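Local coordinates for protein 6-phosphogluconolactonase (Thermotoga maritima, PDB 1PBT) that hydrolyses 6-phosphogluconolactone to 6-phosphogluconate, the second step of the oxidative pentose phosphate pathway, at residues A[66-69]-A[70-73]. Residues are numbered along the deposited sequence; the frame is centred on the assembly and turned at random.
Sequences TPLP and VYEK. With SO4 (sulfate ion), chain C.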
ATOM      1  N   THR A  66      -6.490  -3.293  -8.684  1.00 14.19           N
ATOM      2  CA  THR A  66      -7.562  -3.507  -7.718  1.00 13.49           C
ATOM      3  C   THR A  66      -7.731  -2.338  -6.737  1.00 12.23           C
ATOM      4  O   THR A  66      -8.850  -1.946  -6.421  1.00 14.01           O
ATOM      5  CB  THR A  66      -7.373  -4.851  -6.953  1.00 13.23           C
ATOM      6  OG1 THR A  66      -7.437  -5.938  -7.891  1.00 15.93           O
ATOM      7  CG2 THR A  66      -8.477  -5.048  -5.931  1.00 11.73           C
ATOM      8  N   PRO A  67      -6.623  -1.747  -6.257  1.00 10.75           N
ATOM      9  CA  PRO A  67      -6.799  -0.632  -5.321  1.00  9.57           C
ATOM     10  C   PRO A  67      -7.267   0.695  -5.947  1.00 10.18           C
ATOM     11  O   PRO A  67      -7.986   1.465  -5.315  1.00 10.12           O
ATOM     12  CB  PRO A  67      -5.415  -0.483  -4.687  1.00  8.89           C
ATOM     13  CG  PRO A  67      -4.784  -1.840  -4.866  1.00 10.32           C
ATOM     14  CD  PRO A  67      -5.229  -2.219  -6.250  1.00 10.47           C
ATOM     15  N   LEU A  68      -6.853   0.970  -7.178  1.00 11.13           N
ATOM     16  CA  LEU A  68      -7.227   2.231  -7.816  1.00 12.24           C
ATOM     17  C   LEU A  68      -8.717   2.608  -7.760  1.00 11.22           C
ATOM     18  O   LEU A  68      -9.053   3.727  -7.357  1.00 10.76           O
ATOM     19  CB  LEU A  68      -6.716   2.255  -9.268  1.00 11.03           C
ATOM     20  CG  LEU A  68      -5.178   2.215  -9.366  1.00 12.39           C
ATOM     21  CD1 LEU A  68      -4.732   2.071 -10.828  1.00 14.75           C
ATOM     22  CD2 LEU A  68      -4.594   3.478  -8.742  1.00 14.16           C
ATOM     23  N   PRO A  69      -9.623   1.695  -8.162  1.00 12.23           N
ATOM     24  CA  PRO A  69     -11.067   1.975  -8.139  1.00 11.93           C
ATOM     25  C   PRO A  69     -11.543   2.349  -6.735  1.00 10.89           C
ATOM     26  O   PRO A  69     -12.444   3.166  -6.556  1.00  9.76           O
ATOM     27  CB  PRO A  69     -11.690   0.654  -8.608  1.00 12.77           C
ATOM     28  CG  PRO A  69     -10.616   0.030  -9.430  1.00 15.15           C
ATOM     29  CD  PRO A  69      -9.364   0.333  -8.665  1.00 12.46           C
ATOM     30  N   VAL A  70     -10.946   1.708  -5.736  1.00 10.44           N
ATOM     31  CA  VAL A  70     -11.292   1.978  -4.359  1.00  9.31           C
ATOM     32  C   VAL A  70     -10.873   3.388  -3.978  1.00  9.12           C
ATOM     33  O   VAL A  70     -11.631   4.103  -3.324  1.00  9.15           O
ATOM     34  CB  VAL A  70     -10.635   0.948  -3.418  1.00  9.32           C
ATOM     35  CG1 VAL A  70     -10.752   1.394  -1.950  1.00  8.81           C
ATOM     36  CG2 VAL A  70     -11.317  -0.412  -3.618  1.00  9.83           C
ATOM     37  N   TYR A  71      -9.677   3.796  -4.404  1.00  8.42           N
ATOM     38  CA  TYR A  71      -9.194   5.132  -4.086  1.00  8.30           C
ATOM     39  C   TYR A  71     -10.088   6.164  -4.766  1.00  9.00           C
ATOM     40  O   TYR A  71     -10.376   7.220  -4.203  1.00 10.45           O
ATOM     41  CB  TYR A  71      -7.750   5.341  -4.568  1.00  8.17           C
ATOM     42  CG  TYR A  71      -6.736   4.346  -4.046  1.00  7.03           C
ATOM     43  CD1 TYR A  71      -6.913   3.718  -2.805  1.00  7.68           C
ATOM     44  CD2 TYR A  71      -5.569   4.076  -4.765  1.00  7.80           C
ATOM     45  CE1 TYR A  71      -5.943   2.847  -2.297  1.00  7.64           C
ATOM     46  CE2 TYR A  71      -4.582   3.197  -4.261  1.00  6.64           C
ATOM     47  CZ  TYR A  71      -4.787   2.594  -3.026  1.00  6.19           C
ATOM     48  OH  TYR A  71      -3.830   1.742  -2.524  1.00  7.98           O
ATOM     49  N   GLU A  72     -10.517   5.842  -5.978  1.00  9.85           N
ATOM     50  CA  GLU A  72     -11.370   6.717  -6.771  1.00 12.17           C
ATOM     51  C   GLU A  72     -12.621   7.100  -5.987  1.00 12.23           C
ATOM     52  O   GLU A  72     -13.034   8.268  -5.974  1.00 11.18           O
ATOM     53  CB  GLU A  72     -11.736   5.994  -8.067  1.00 16.27           C
ATOM     54  CG  GLU A  72     -12.483   6.822  -9.083  1.00 20.40           C
ATOM     55  CD  GLU A  72     -12.369   6.232 -10.472  1.00 23.74           C
ATOM     56  OE1 GLU A  72     -12.364   4.984 -10.591  1.00 25.24           O
ATOM     57  OE2 GLU A  72     -12.288   7.016 -11.442  1.00 25.43           O
ATOM     58  N   LYS A  73     -13.211   6.118  -5.315  1.00 12.55           N
ATOM     59  CA  LYS A  73     -14.406   6.342  -4.509  1.00 14.48           C
ATOM     60  C   LYS A  73     -14.053   7.038  -3.198  1.00 13.24           C
ATOM     61  O   LYS A  73     -14.778   7.922  -2.744  1.00 12.99           O
ATOM     62  CB  LYS A  73     -15.094   5.010  -4.204  1.00 17.98           C
ATOM     63  CG  LYS A  73     -15.610   4.268  -5.426  1.00 23.78           C
ATOM     64  CD  LYS A  73     -16.819   4.958  -6.028  1.00 29.17           C
ATOM     65  CE  LYS A  73     -17.538   4.042  -7.005  1.00 32.11           C
ATOM     66  NZ  LYS A  73     -18.840   4.621  -7.443  1.00 36.37           N
TER
HETATM   67  S   SO4 C 303      -3.414  -6.411 -10.670  1.00 43.93           S
HETATM   68  O1  SO4 C 303      -2.776  -5.079 -10.871  1.00 44.53           O
HETATM   69  O2  SO4 C 303      -4.715  -6.202 -10.006  1.00 43.53           O
HETATM   70  O3  SO4 C 303      -3.600  -7.113 -11.968  1.00 44.17           O
HETATM   71  O4  SO4 C 303      -2.547  -7.254  -9.812  1.00 44.06           O
HETATM   72  O   HOH W   1     -14.363   3.512  -8.781  1.00 24.19           O
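With CG of Y71 anti to its carbonyl carbon (chi1 -56°), the phenol ring swings back along the helix over P67, one turn earlier. CB of P67 meets the far end of the ring, 3.6 Å from CZ of Y71, while the carbonyl oxygen of P67 lies over one ring face, offset toward the rim, 3.4 Å from CG of Y71. That same oxygen accepts the backbone N-H of Y71 at 3.0 Å. L68 adds a looser touch, its CD2 being 4.1 Å from CD2 of Y71. Further along, E72 N donates to L68 O at 2.9 Å and K73 N to P69 O at 3.3 Å. A water gives one proton to P69 O and the other to OE1 of E72, tying the carboxylate to the backbone. The phenol oxygen of Y71 is hydrogen-bonded to A62 O, just past strand 57-61; an alanine in place of Y71 would probably leave the A62 carbonyl without its mate and open a gap beside P67. T66 OG1 lies 3.5 Å from O2 of a sulfate, probably from the crystallisation liquor, a weak contact at best; R65 and K212 also hydrogen-bond to the ion. Helix 67-74 links parallel strands 57-61 and 84-92 in a beta-alpha-beta unit, V70 packing on V40 and I43 of helix 35-53 and on L206 of strand 202-208, while L68 and Y71 meet V109 of helix 102-111.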